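Local structure of Non-reducing end beta-L-arabinofuranosidase (Bacteroides thetaiotaomicron, 5MQO) at residues L466-A469 / Q470-A473; V44-N48 / G49-E53; W106-G109 / V110-Y114; V408-C411 / L412-V416. The protein probably hydrolyses glycosidic bonds in complex plant pectin as a gut-bacterial glycoside hydrolase of family GH127, possibly an aceric acidase. All coordinates share one frame; numbering follows the deposited sequence.

Contact 1 of 4, residues L466-A469 / Q470-A473; sequences LCQA and QNYA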
ATOM      1  N   LEU A 466       7.022  -3.601  -2.050  1.00 53.39           N
ATOM      2  CA  LEU A 466       7.324  -4.514  -0.953  1.00 53.55           C
ATOM      3  C   LEU A 466       8.798  -4.467  -0.553  1.00 53.49           C
ATOM      4  O   LEU A 466       9.079  -4.506   0.628  1.00 53.35           O
ATOM      5  CB  LEU A 466       6.883  -5.945  -1.251  1.00 52.55           C
ATOM      6  CG  LEU A 466       5.372  -6.128  -1.409  1.00 52.34           C
ATOM      7  CD1 LEU A 466       5.061  -7.392  -2.187  1.00 53.20           C
ATOM      8  CD2 LEU A 466       4.690  -6.158  -0.064  1.00 52.10           C
ATOM      9  N   CYS A 467       9.720  -4.338  -1.516  1.00 54.79           N
ATOM     10  CA  CYS A 467      11.159  -4.137  -1.209  1.00 56.06           C
ATOM     11  C   CYS A 467      11.474  -2.841  -0.427  1.00 56.02           C
ATOM     12  O   CYS A 467      12.600  -2.662   0.021  1.00 58.61           O
ATOM     13  CB  CYS A 467      12.017  -4.146  -2.487  1.00 56.78           C
ATOM     14  SG  CYS A 467      12.268  -5.761  -3.254  1.00 57.73           S
ATOM     15  N   GLN A 468      10.500  -1.940  -0.290  1.00 56.27           N
ATOM     16  CA  GLN A 468      10.668  -0.663   0.392  1.00 54.34           C
ATOM     17  C   GLN A 468       9.893  -0.528   1.675  1.00 54.22           C
ATOM     18  O   GLN A 468       9.948   0.529   2.290  1.00 56.69           O
ATOM     19  CB  GLN A 468      10.192   0.433  -0.531  1.00 54.47           C
ATOM     20  CG  GLN A 468      11.072   0.644  -1.748  1.00 56.58           C
ATOM     21  CD  GLN A 468      10.374   1.472  -2.789  1.00 59.41           C
ATOM     22  OE1 GLN A 468       9.140   1.625  -2.750  1.00 64.12           O
ATOM     23  NE2 GLN A 468      11.136   2.008  -3.734  1.00 60.59           N
ATOM     24  N   ALA A 469       9.164  -1.566   2.089  1.00 54.57           N
ATOM     25  CA  ALA A 469       8.312  -1.523   3.296  1.00 51.59           C
ATOM     26  C   ALA A 469       8.982  -0.827   4.474  1.00 51.15           C
ATOM     27  O   ALA A 469       8.376   0.010   5.111  1.00 51.03           O
ATOM     28  CB  ALA A 469       7.915  -2.922   3.695  1.00 50.43           C
ATOM     29  N   GLN A 470      10.242  -1.164   4.747  1.00 52.66           N
ATOM     30  CA  GLN A 470      11.027  -0.525   5.847  1.00 53.36           C
ATOM     31  C   GLN A 470      11.024   0.994   5.862  1.00 52.24           C
ATOM     32  O   GLN A 470      11.166   1.581   6.939  1.00 53.94           O
ATOM     33  CB  GLN A 470      12.484  -1.006   5.913  1.00 53.65           C
ATOM     34  CG  GLN A 470      13.336  -0.705   4.678  1.00 53.76           C
ATOM     35  CD  GLN A 470      13.111  -1.693   3.565  1.00 53.53           C
ATOM     36  OE1 GLN A 470      12.414  -2.703   3.751  1.00 58.40           O
ATOM     37  NE2 GLN A 470      13.674  -1.413   2.398  1.00 52.58           N
ATOM     38  N   ASN A 471      10.863   1.610   4.683  1.00 51.26           N
ATOM     39  CA  ASN A 471      10.804   3.062   4.544  1.00 49.85           C
ATOM     40  C   ASN A 471       9.500   3.663   5.004  1.00 49.81           C
ATOM     41  O   ASN A 471       9.361   4.878   4.930  1.00 48.86           O
ATOM     42  CB  ASN A 471      11.033   3.475   3.103  1.00 51.78           C
ATOM     43  CG  ASN A 471      12.455   3.297   2.682  1.00 52.28           C
ATOM     44  OD1 ASN A 471      13.297   4.175   2.925  1.00 54.92           O
ATOM     45  ND2 ASN A 471      12.744   2.179   2.050  1.00 50.66           N
ATOM     46  N   TYR A 472       8.562   2.825   5.469  1.00 50.30           N
ATOM     47  CA  TYR A 472       7.293   3.252   6.071  1.00 51.09           C
ATOM     48  C   TYR A 472       7.191   3.053   7.625  1.00 53.13           C
ATOM     49  O   TYR A 472       6.155   3.353   8.239  1.00 50.85           O
ATOM     50  CB  TYR A 472       6.145   2.512   5.330  1.00 52.37           C
ATOM     51  CG  TYR A 472       6.098   2.881   3.850  1.00 50.72           C
ATOM     52  CD1 TYR A 472       5.403   4.007   3.437  1.00 49.99           C
ATOM     53  CD2 TYR A 472       6.816   2.158   2.890  1.00 50.25           C
ATOM     54  CE1 TYR A 472       5.412   4.405   2.116  1.00 51.51           C
ATOM     55  CE2 TYR A 472       6.829   2.548   1.552  1.00 50.42           C
ATOM     56  CZ  TYR A 472       6.116   3.673   1.163  1.00 50.54           C
ATOM     57  OH  TYR A 472       6.064   4.078  -0.153  1.00 47.93           O
ATOM     58  N   ALA A 473       8.263   2.589   8.270  1.00 54.75           N
ATOM     59  CA  ALA A 473       8.175   2.206   9.684  1.00 53.86           C
ATOM     60  C   ALA A 473       8.117   3.413  10.584  1.00 54.27           C
ATOM     61  O   ALA A 473       7.366   3.391  11.535  1.00 54.88           O
ATOM     62  CB  ALA A 473       9.329   1.314  10.078  1.00 55.06           C
TER
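The side chain of Q470 doubles back over the residues before it: CG stands between the backbone N and the carbonyl carbon (chi1 62°), and a second bend at chi2 (-81°) lays the amide alongside Q468 and A469. Its NE2 thereby reaches C467 O at 2.9 Å, a hydrogen bond that comes in tilted from the carbonyl plane. N471, with CG placed beside its own backbone N, grips the next carbonyl twice. Its backbone N meets Q468 O at 2.8 Å, while ND2 approaches the same oxygen at 3.3 Å from the same face of the carbonyl plane. That oxygen lies almost in the amide plane of N471, so the bond also limits how the amide can turn.

A type I turn from L466 to A469 leads the chain out of helix 458-466 and into a 3-10 segment, before strand 474-477 takes over; the helix belongs to the (alpha/alpha)6 barrel expected of a GH127 catalytic domain. Bonds from residue i+3 to residue i mark the tight winding. Y472 N binds A469 O at 2.8 Å, from above the carbonyl plane and not on a lone pair. The same oxygen borders the tyrosine ring edge, 3.5 Å from CD2, and W393 of helix 382-399 meets this ring edge-to-face. Glutamine and asparagine suit this buried reversal because their amides can donate to carbonyls that no longer follow regular alpha-helical bonding. A469 is small enough to fit beside W46 and W51.

Contact 2 of 4, residues V44-N48 / G49-E53; sequences VHWTN and GFWGE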
ATOM      1  N   VAL A  44      16.597   2.358   8.187  1.00 57.94           N
ATOM      2  CA  VAL A  44      15.812   1.317   8.847  1.00 59.14           C
ATOM      3  C   VAL A  44      16.109  -0.013   8.161  1.00 61.92           C
ATOM      4  O   VAL A  44      16.008  -0.095   6.944  1.00 64.60           O
ATOM      5  CB  VAL A  44      14.295   1.647   8.809  1.00 59.28           C
ATOM      6  CG1 VAL A  44      13.466   0.582   9.519  1.00 58.70           C
ATOM      7  CG2 VAL A  44      14.019   3.009   9.448  1.00 59.42           C
ATOM      8  N   HIS A  45      16.532  -1.029   8.926  1.00 64.55           N
ATOM      9  CA  HIS A  45      16.593  -2.430   8.447  1.00 64.89           C
ATOM     10  C   HIS A  45      15.608  -3.286   9.253  1.00 61.85           C
ATOM     11  O   HIS A  45      15.648  -3.264  10.476  1.00 58.88           O
ATOM     12  CB  HIS A  45      17.964  -3.113   8.654  1.00 67.84           C
ATOM     13  CG  HIS A  45      19.164  -2.302   8.274  1.00 71.45           C
ATOM     14  ND1 HIS A  45      19.134  -1.265   7.366  1.00 74.99           N
ATOM     15  CD2 HIS A  45      20.459  -2.439   8.640  1.00 71.29           C
ATOM     16  CE1 HIS A  45      20.352  -0.767   7.226  1.00 73.54           C
ATOM     17  NE2 HIS A  45      21.172  -1.470   7.981  1.00 72.45           N
ATOM     18  N   TRP A  46      14.770  -4.066   8.570  1.00 60.21           N
ATOM     19  CA  TRP A  46      14.063  -5.174   9.217  1.00 59.11           C
ATOM     20  C   TRP A  46      15.112  -6.169   9.734  1.00 60.14           C
ATOM     21  O   TRP A  46      16.127  -6.406   9.063  1.00 57.60           O
ATOM     22  CB  TRP A  46      13.131  -5.951   8.257  1.00 57.47           C
ATOM     23  CG  TRP A  46      12.062  -5.172   7.614  1.00 56.61           C
ATOM     24  CD1 TRP A  46      11.832  -5.049   6.265  1.00 56.80           C
ATOM     25  CD2 TRP A  46      11.062  -4.380   8.267  1.00 55.43           C
ATOM     26  NE1 TRP A  46      10.741  -4.236   6.046  1.00 56.08           N
ATOM     27  CE2 TRP A  46      10.249  -3.815   7.253  1.00 54.15           C
ATOM     28  CE3 TRP A  46      10.771  -4.099   9.605  1.00 55.23           C
ATOM     29  CZ2 TRP A  46       9.171  -2.991   7.534  1.00 54.44           C
ATOM     30  CZ3 TRP A  46       9.698  -3.266   9.891  1.00 56.64           C
ATOM     31  CH2 TRP A  46       8.904  -2.726   8.854  1.00 56.90           C
ATOM     32  N   THR A  47      14.812  -6.762  10.897  1.00 60.90           N
ATOM     33  CA  THR A  47      15.616  -7.782  11.543  1.00 61.29           C
ATOM     34  C   THR A  47      14.828  -9.102  11.632  1.00 64.64           C
ATOM     35  O   THR A  47      14.756  -9.812  10.643  1.00 65.44           O
ATOM     36  CB  THR A  47      16.099  -7.296  12.930  1.00 59.33           C
ATOM     37  OG1 THR A  47      14.980  -6.915  13.725  1.00 58.60           O
ATOM     38  CG2 THR A  47      16.987  -6.083  12.793  1.00 58.44           C
ATOM     39  N   ASN A  48      14.218  -9.406  12.783  1.00 70.62           N
ATOM     40  CA  ASN A  48      13.862 -10.797  13.164  1.00 76.28           C
ATOM     41  C   ASN A  48      12.377 -11.007  13.304  1.00 77.83           C
ATOM     42  O   ASN A  48      11.894 -11.193  14.418  1.00 85.71           O
ATOM     43  CB  ASN A  48      14.489 -11.179  14.528  1.00 78.48           C
ATOM     44  CG  ASN A  48      15.968 -10.875  14.598  1.00 85.70           C
ATOM     45  OD1 ASN A  48      16.759 -11.363  13.783  1.00 88.46           O
ATOM     46  ND2 ASN A  48      16.353 -10.043  15.565  1.00 88.20           N
ATOM     47  N   GLY A  49      11.630 -11.006  12.216  1.00 73.89           N
ATOM     48  CA  GLY A  49      10.221 -11.364  12.348  1.00 71.37           C
ATOM     49  C   GLY A  49       9.525 -11.449  11.024  1.00 69.73           C
ATOM     50  O   GLY A  49      10.132 -11.867  10.030  1.00 70.00           O
ATOM     51  N   PHE A  50       8.254 -11.042  11.021  1.00 67.26           N
ATOM     52  CA  PHE A  50       7.415 -11.016   9.822  1.00 63.86           C
ATOM     53  C   PHE A  50       8.185 -10.419   8.638  1.00 65.47           C
ATOM     54  O   PHE A  50       8.356 -11.071   7.599  1.00 67.99           O
ATOM     55  CB  PHE A  50       6.119 -10.226  10.078  1.00 60.33           C
ATOM     56  CG  PHE A  50       5.090 -10.355   8.979  1.00 59.57           C
ATOM     57  CD1 PHE A  50       5.176  -9.618   7.807  1.00 57.96           C
ATOM     58  CD2 PHE A  50       4.016 -11.228   9.120  1.00 60.45           C
ATOM     59  CE1 PHE A  50       4.215  -9.750   6.808  1.00 56.31           C
ATOM     60  CE2 PHE A  50       3.047 -11.352   8.134  1.00 57.90           C
ATOM     61  CZ  PHE A  50       3.149 -10.612   6.974  1.00 56.48           C
ATOM     62  N   TRP A  51       8.662  -9.188   8.798  1.00 64.69           N
ATOM     63  CA  TRP A  51       9.165  -8.433   7.642  1.00 62.13           C
ATOM     64  C   TRP A  51      10.593  -8.782   7.261  1.00 60.90           C
ATOM     65  O   TRP A  51      10.942  -8.749   6.080  1.00 60.38           O
ATOM     66  CB  TRP A  51       8.976  -6.915   7.827  1.00 61.44           C
ATOM     67  CG  TRP A  51       7.535  -6.454   7.590  1.00 59.70           C
ATOM     68  CD1 TRP A  51       6.646  -6.002   8.522  1.00 58.63           C
ATOM     69  CD2 TRP A  51       6.844  -6.427   6.337  1.00 58.12           C
ATOM     70  NE1 TRP A  51       5.444  -5.694   7.928  1.00 57.57           N
ATOM     71  CE2 TRP A  51       5.534  -5.945   6.591  1.00 56.77           C
ATOM     72  CE3 TRP A  51       7.209  -6.746   5.026  1.00 56.59           C
ATOM     73  CZ2 TRP A  51       4.590  -5.791   5.597  1.00 56.62           C
ATOM     74  CZ3 TRP A  51       6.262  -6.592   4.024  1.00 58.73           C
ATOM     75  CH2 TRP A  51       4.961  -6.115   4.315  1.00 58.35           C
ATOM     76  N   GLY A  52      11.416  -9.100   8.251  1.00 61.69           N
ATOM     77  CA  GLY A  52      12.729  -9.685   7.995  1.00 62.41           C
ATOM     78  C   GLY A  52      12.647 -10.902   7.085  1.00 62.13           C
ATOM     79  O   GLY A  52      13.409 -11.016   6.086  1.00 60.15           O
ATOM     80  N   GLU A  53      11.705 -11.791   7.429  1.00 61.71           N
ATOM     81  CA  GLU A  53      11.458 -13.021   6.669  1.00 61.59           C
ATOM     82  C   GLU A  53      10.978 -12.719   5.244  1.00 62.37           C
ATOM     83  O   GLU A  53      11.561 -13.224   4.274  1.00 67.46           O
ATOM     84  CB  GLU A  53      10.468 -13.922   7.394  1.00 61.28           C
ATOM     85  CG  GLU A  53      10.358 -15.320   6.812  1.00 62.50           C
ATOM     86  CD  GLU A  53       9.141 -16.054   7.322  1.00 64.22           C
ATOM     87  OE1 GLU A  53       9.203 -16.659   8.427  1.00 65.46           O
ATOM     88  OE2 GLU A  53       8.122 -16.013   6.599  1.00 63.62           O
TER
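W46 and W51 pack indole against indole where strand 44-46 turns into helix 50-69. The methylene of W51 sits on the face of the W46 five-membered ring: CB is 3.3 Å from the ring centroid and only 12° off its normal, a CH-pi contact. Both residues hold CG beside the backbone N, anti to the carbonyl carbon, and with this shared torsion the two indoles run side by side in the same direction. The six-membered ring of W46 forms an offset stack with the five-membered ring of W51, centroids 4.5 Å apart and planes inclined by 19°.

The strand forms one edge of an antiparallel sheet and pairs with strand 489-494, so the turn joins that sheet to a helix of the catalytic domain. G49 is the N-cap, its O receiving E53 N at 3.0 Å. G52 brings CA to 3.3 Å from T47 O in a CA-H...O contact, and glycine fits because a CB there would collide with this oxygen. Replacing W46 by an alanine would probably open a gap beside W51, leaving its CB and indole without the flat surface they rest on.

The loose side is at N48, exposed as befits a polar residue at the bend, its bond from CA to CB leading away from the helix. T47 leans on strand 489-494, whereas W51 is buried and its ring meets that of Y413.

Contact 3 of 4, residues W106-G109 / V110-Y114; sequences WMEG and VASVY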
ATOM      1  N   TRP A 106      12.062  -2.270 -11.281  1.00 68.42           N
ATOM      2  CA  TRP A 106      12.899  -3.364 -10.776  1.00 68.58           C
ATOM      3  C   TRP A 106      14.168  -2.802 -10.141  1.00 69.78           C
ATOM      4  O   TRP A 106      14.480  -3.075  -8.976  1.00 68.93           O
ATOM      5  CB  TRP A 106      13.253  -4.338 -11.919  1.00 69.29           C
ATOM      6  CG  TRP A 106      14.234  -5.464 -11.544  1.00 71.71           C
ATOM      7  CD1 TRP A 106      13.930  -6.651 -10.944  1.00 71.88           C
ATOM      8  CD2 TRP A 106      15.653  -5.491 -11.760  1.00 73.09           C
ATOM      9  NE1 TRP A 106      15.053  -7.405 -10.766  1.00 72.42           N
ATOM     10  CE2 TRP A 106      16.131  -6.725 -11.254  1.00 72.77           C
ATOM     11  CE3 TRP A 106      16.571  -4.590 -12.319  1.00 75.33           C
ATOM     12  CZ2 TRP A 106      17.489  -7.093 -11.297  1.00 74.27           C
ATOM     13  CZ3 TRP A 106      17.934  -4.956 -12.364  1.00 75.99           C
ATOM     14  CH2 TRP A 106      18.374  -6.199 -11.847  1.00 75.43           C
ATOM     15  N   MET A 107      14.871  -2.004 -10.937  1.00 70.72           N
ATOM     16  CA  MET A 107      16.147  -1.388 -10.582  1.00 70.08           C
ATOM     17  C   MET A 107      16.001  -0.475  -9.354  1.00 65.42           C
ATOM     18  O   MET A 107      16.846  -0.472  -8.469  1.00 63.55           O
ATOM     19  CB  MET A 107      16.675  -0.651 -11.824  1.00 75.24           C
ATOM     20  CG  MET A 107      17.610   0.516 -11.612  1.00 80.83           C
ATOM     21  SD  MET A 107      19.285  -0.019 -11.333  1.00 87.69           S
ATOM     22  CE  MET A 107      19.813   1.456 -10.465  1.00 85.42           C
ATOM     23  N   GLU A 108      14.912   0.274  -9.297  1.00 62.13           N
ATOM     24  CA  GLU A 108      14.600   1.100  -8.133  1.00 62.44           C
ATOM     25  C   GLU A 108      14.492   0.218  -6.892  1.00 63.35           C
ATOM     26  O   GLU A 108      14.995   0.560  -5.808  1.00 64.73           O
ATOM     27  CB  GLU A 108      13.297   1.863  -8.374  1.00 61.74           C
ATOM     28  CG  GLU A 108      12.889   2.845  -7.294  1.00 62.18           C
ATOM     29  CD  GLU A 108      11.544   3.531  -7.572  1.00 62.84           C
ATOM     30  OE1 GLU A 108      11.154   3.709  -8.780  1.00 60.14           O
ATOM     31  OE2 GLU A 108      10.874   3.886  -6.558  1.00 60.40           O
ATOM     32  N   GLY A 109      13.835  -0.920  -7.070  1.00 62.78           N
ATOM     33  CA  GLY A 109      13.815  -1.976  -6.079  1.00 64.19           C
ATOM     34  C   GLY A 109      15.198  -2.493  -5.688  1.00 64.98           C
ATOM     35  O   GLY A 109      15.464  -2.645  -4.500  1.00 65.55           O
ATOM     36  N   VAL A 110      16.069  -2.763  -6.666  1.00 62.92           N
ATOM     37  CA  VAL A 110      17.429  -3.215  -6.365  1.00 64.37           C
ATOM     38  C   VAL A 110      18.156  -2.163  -5.498  1.00 66.73           C
ATOM     39  O   VAL A 110      18.764  -2.514  -4.487  1.00 70.80           O
ATOM     40  CB  VAL A 110      18.261  -3.532  -7.645  1.00 64.93           C
ATOM     41  CG1 VAL A 110      19.718  -3.778  -7.310  1.00 65.20           C
ATOM     42  CG2 VAL A 110      17.731  -4.755  -8.391  1.00 64.75           C
ATOM     43  N   ALA A 111      18.078  -0.888  -5.883  1.00 64.75           N
ATOM     44  CA  ALA A 111      18.687   0.208  -5.117  1.00 63.62           C
ATOM     45  C   ALA A 111      18.140   0.348  -3.724  1.00 62.71           C
ATOM     46  O   ALA A 111      18.834   0.822  -2.841  1.00 65.66           O
ATOM     47  CB  ALA A 111      18.490   1.531  -5.840  1.00 64.60           C
ATOM     48  N   SER A 112      16.873   0.004  -3.550  1.00 60.99           N
ATOM     49  CA  SER A 112      16.182   0.199  -2.292  1.00 58.86           C
ATOM     50  C   SER A 112      16.622  -0.832  -1.279  1.00 59.08           C
ATOM     51  O   SER A 112      16.791  -0.535  -0.087  1.00 57.12           O
ATOM     52  CB  SER A 112      14.672   0.105  -2.541  1.00 58.33           C
ATOM     53  OG  SER A 112      14.241   1.164  -3.388  1.00 57.58           O
ATOM     54  N   VAL A 113      16.747  -2.057  -1.783  1.00 61.78           N
ATOM     55  CA  VAL A 113      17.330  -3.201  -1.088  1.00 62.56           C
ATOM     56  C   VAL A 113      18.794  -2.961  -0.735  1.00 63.72           C
ATOM     57  O   VAL A 113      19.209  -3.202   0.390  1.00 64.75           O
ATOM     58  CB  VAL A 113      17.211  -4.456  -1.982  1.00 64.84           C
ATOM     59  CG1 VAL A 113      18.120  -5.594  -1.517  1.00 67.46           C
ATOM     60  CG2 VAL A 113      15.756  -4.912  -2.042  1.00 65.69           C
ATOM     61  N   TYR A 114      19.573  -2.509  -1.715  1.00 64.78           N
ATOM     62  CA  TYR A 114      20.964  -2.118  -1.500  1.00 65.17           C
ATOM     63  C   TYR A 114      21.126  -1.105  -0.378  1.00 65.70           C
ATOM     64  O   TYR A 114      22.033  -1.233   0.427  1.00 72.42           O
ATOM     65  CB  TYR A 114      21.583  -1.571  -2.791  1.00 66.87           C
ATOM     66  CG  TYR A 114      23.005  -1.106  -2.642  1.00 67.82           C
ATOM     67  CD1 TYR A 114      24.075  -1.997  -2.765  1.00 70.03           C
ATOM     68  CD2 TYR A 114      23.284   0.221  -2.353  1.00 68.03           C
ATOM     69  CE1 TYR A 114      25.383  -1.564  -2.597  1.00 72.39           C
ATOM     70  CE2 TYR A 114      24.579   0.666  -2.192  1.00 69.89           C
ATOM     71  CZ  TYR A 114      25.629  -0.218  -2.320  1.00 71.94           C
ATOM     72  OH  TYR A 114      26.911   0.261  -2.176  1.00 72.74           O
TER
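V110 N to W106 O at 2.8 Å, like A111 N to M107 O and V113 N to G109 O, follows the i+4 to i pattern of an alpha helix, here the buried middle of helix 102-117 in the catalytic domain. One turn apart, W106 and V110 share a side of the helix. With CG anti to the backbone N (chi1 175°), the indole swings round so that V110 CG2 lies over one face of its six-membered ring, 3.6 Å from the centroid and 8° off the normal. A branched valine suits the spot, since one methyl makes this CH-pi contact while the side chain also packs on M126 of helix 120-136. The tryptophan is held further by NE1 bonding to L63 O and by stacking on W67, both from helix 50-69.

E108 sends its extended chain outward to a salt bridge with R464, which would compensate a negative charge buried here. The backbone carbonyl of E108 serves S112, a residue small enough to tuck against its own helix. The serine OG also hydrogen-bonds with Q468 NE2. Lying on the same side as its backbone N, OG donates to E108 O at 2.6 Å from above the carbonyl plane, 36° out of it.

Contact 4 of 4, residues V408-C411 / L412-V416; sequences VETC and LYNSV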
ATOM      1  N   VAL A 408      -2.203   3.179   5.597  1.00 50.31           N
ATOM      2  CA  VAL A 408      -0.934   2.690   5.072  1.00 49.16           C
ATOM      3  C   VAL A 408      -0.736   1.244   5.528  1.00 48.72           C
ATOM      4  O   VAL A 408      -0.387   0.403   4.712  1.00 47.73           O
ATOM      5  CB  VAL A 408       0.261   3.595   5.497  1.00 49.76           C
ATOM      6  CG1 VAL A 408       1.600   2.948   5.177  1.00 48.87           C
ATOM      7  CG2 VAL A 408       0.189   4.939   4.790  1.00 49.94           C
ATOM      8  N   GLU A 409      -0.980   0.950   6.811  1.00 49.70           N
ATOM      9  CA  GLU A 409      -0.748  -0.415   7.347  1.00 50.92           C
ATOM     10  C   GLU A 409      -1.743  -1.430   6.771  1.00 51.09           C
ATOM     11  O   GLU A 409      -1.334  -2.500   6.272  1.00 50.45           O
ATOM     12  CB  GLU A 409      -0.813  -0.472   8.883  1.00 50.75           C
ATOM     13  CG  GLU A 409      -0.199  -1.730   9.518  1.00 50.94           C
ATOM     14  CD  GLU A 409      -0.219  -1.710  11.048  1.00 53.52           C
ATOM     15  OE1 GLU A 409      -1.339  -1.611  11.609  1.00 57.26           O
ATOM     16  OE2 GLU A 409       0.868  -1.719  11.693  1.00 55.09           O
ATOM     17  N   THR A 410      -3.031  -1.091   6.852  1.00 48.93           N
ATOM     18  CA  THR A 410      -4.103  -1.935   6.307  1.00 48.50           C
ATOM     19  C   THR A 410      -3.800  -2.337   4.871  1.00 47.68           C
ATOM     20  O   THR A 410      -3.817  -3.528   4.548  1.00 47.71           O
ATOM     21  CB  THR A 410      -5.433  -1.175   6.346  1.00 49.39           C
ATOM     22  OG1 THR A 410      -5.629  -0.711   7.688  1.00 49.92           O
ATOM     23  CG2 THR A 410      -6.641  -2.039   5.881  1.00 47.85           C
ATOM     24  N   CYS A 411      -3.450  -1.354   4.047  1.00 46.21           N
ATOM     25  CA  CYS A 411      -3.124  -1.604   2.645  1.00 46.62           C
ATOM     26  C   CYS A 411      -1.916  -2.525   2.488  1.00 47.74           C
ATOM     27  O   CYS A 411      -1.965  -3.531   1.748  1.00 46.92           O
ATOM     28  CB  CYS A 411      -2.928  -0.285   1.889  1.00 45.76           C
ATOM     29  SG  CYS A 411      -4.470   0.630   1.602  1.00 47.66           S
ATOM     30  N   LEU A 412      -0.854  -2.206   3.222  1.00 48.77           N
ATOM     31  CA  LEU A 412       0.391  -2.963   3.115  1.00 51.31           C
ATOM     32  C   LEU A 412       0.248  -4.460   3.395  1.00 50.98           C
ATOM     33  O   LEU A 412       0.696  -5.243   2.560  1.00 52.20           O
ATOM     34  CB  LEU A 412       1.504  -2.356   3.993  1.00 53.27           C
ATOM     35  CG  LEU A 412       2.913  -2.986   3.916  1.00 54.07           C
ATOM     36  CD1 LEU A 412       3.543  -3.001   2.529  1.00 54.14           C
ATOM     37  CD2 LEU A 412       3.839  -2.263   4.886  1.00 56.36           C
ATOM     38  N   TYR A 413      -0.362  -4.853   4.531  1.00 50.45           N
ATOM     39  CA  TYR A 413      -0.538  -6.292   4.850  1.00 50.15           C
ATOM     40  C   TYR A 413      -1.639  -6.966   3.987  1.00 49.92           C
ATOM     41  O   TYR A 413      -1.503  -8.111   3.596  1.00 50.58           O
ATOM     42  CB  TYR A 413      -0.841  -6.555   6.332  1.00 49.77           C
ATOM     43  CG  TYR A 413       0.254  -6.236   7.341  1.00 49.62           C
ATOM     44  CD1 TYR A 413       1.237  -7.160   7.677  1.00 50.60           C
ATOM     45  CD2 TYR A 413       0.272  -5.024   8.006  1.00 49.76           C
ATOM     46  CE1 TYR A 413       2.246  -6.855   8.617  1.00 50.39           C
ATOM     47  CE2 TYR A 413       1.254  -4.727   8.948  1.00 50.33           C
ATOM     48  CZ  TYR A 413       2.233  -5.639   9.257  1.00 49.91           C
ATOM     49  OH  TYR A 413       3.186  -5.249  10.183  1.00 50.94           O
ATOM     50  N   ASN A 414      -2.707  -6.270   3.661  1.00 48.73           N
ATOM     51  CA  ASN A 414      -3.911  -6.975   3.191  1.00 50.60           C
ATOM     52  C   ASN A 414      -4.271  -6.835   1.704  1.00 51.69           C
ATOM     53  O   ASN A 414      -5.043  -7.648   1.204  1.00 49.29           O
ATOM     54  CB  ASN A 414      -5.113  -6.539   4.036  1.00 50.41           C
ATOM     55  CG  ASN A 414      -4.859  -6.727   5.490  1.00 48.97           C
ATOM     56  OD1 ASN A 414      -4.696  -7.839   5.933  1.00 50.68           O
ATOM     57  ND2 ASN A 414      -4.745  -5.647   6.226  1.00 50.59           N
ATOM     58  N   SER A 415      -3.763  -5.804   1.020  1.00 50.60           N
ATOM     59  CA  SER A 415      -4.035  -5.633  -0.407  1.00 49.85           C
ATOM     60  C   SER A 415      -2.823  -5.324  -1.272  1.00 51.02           C
ATOM     61  O   SER A 415      -2.967  -5.081  -2.461  1.00 52.95           O
ATOM     62  CB  SER A 415      -5.109  -4.572  -0.581  1.00 49.18           C
ATOM     63  OG  SER A 415      -4.795  -3.373   0.092  1.00 51.92           O
ATOM     64  N   VAL A 416      -1.633  -5.367  -0.692  1.00 52.32           N
ATOM     65  CA  VAL A 416      -0.374  -5.193  -1.434  1.00 53.40           C
ATOM     66  C   VAL A 416       0.440  -6.484  -1.287  1.00 52.86           C
ATOM     67  O   VAL A 416       0.796  -7.121  -2.287  1.00 52.17           O
ATOM     68  CB  VAL A 416       0.407  -3.977  -0.888  1.00 54.23           C
ATOM     69  CG1 VAL A 416       1.786  -3.868  -1.515  1.00 55.62           C
ATOM     70  CG2 VAL A 416      -0.381  -2.703  -1.132  1.00 54.30           C
TER
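This is a buried, local contact along the last turns of helix 402-416, close to the centre of the chain, where side chains and backbone groups four residues apart meet. Y413 N binds E409 O at 3.1 Å in a nearly straight bond. The tyrosine ring turns an edge to the glutamate chain: CE2 lies 3.4 Å from E409 CG, which is in the ring plane. The extended chain of E409 lends its CG methylene to this apolar contact and carries the carboxylate, whose plane is turned 65° from the ring, on to a salt bridge with R534.

N414 holds T410 O with two donors. Its backbone N stands at 3.1 Å, and ND2, folded back because CG lies beside the backbone N (chi1 -54°), reaches a lone pair of the same oxygen at 2.9 Å. The amide also meets P603 O through ND2 and V605 N through OD1. A leucine in place of N414 would probably leave P603 O and V605 N without these mates and strip T410 O of one of its two donors.

S415 N bonds to C411 O at 3.0 Å. Over 412-416 the alpha helix finishes in a wider pi-type turn.

Overall arrangement
Contact 1 is the hub, touching each of the other three. Toward contact 3, Q468 NE2 lies 3.2 Å from S112 OG, a probable hydrogen bond tying the turn after helix 458-466 to helix 102-117. Toward contact 2, Q470 packs on V44 and W46, and A469 on W46 and W51. Toward contact 4 the link is apolar: L466 CD2 is 4.0 Å from V416 CG1. Contacts 2 and 4 also meet directly, with W51 NE1 3.2 Å from Y413 OH in a probable hydrogen bond. Contacts 3 and 4 do not touch: their centres are about 21 Å apart and their nearest atoms about 13 Å; contacts 2 and 3 approach to about 7 Å between nearest atoms.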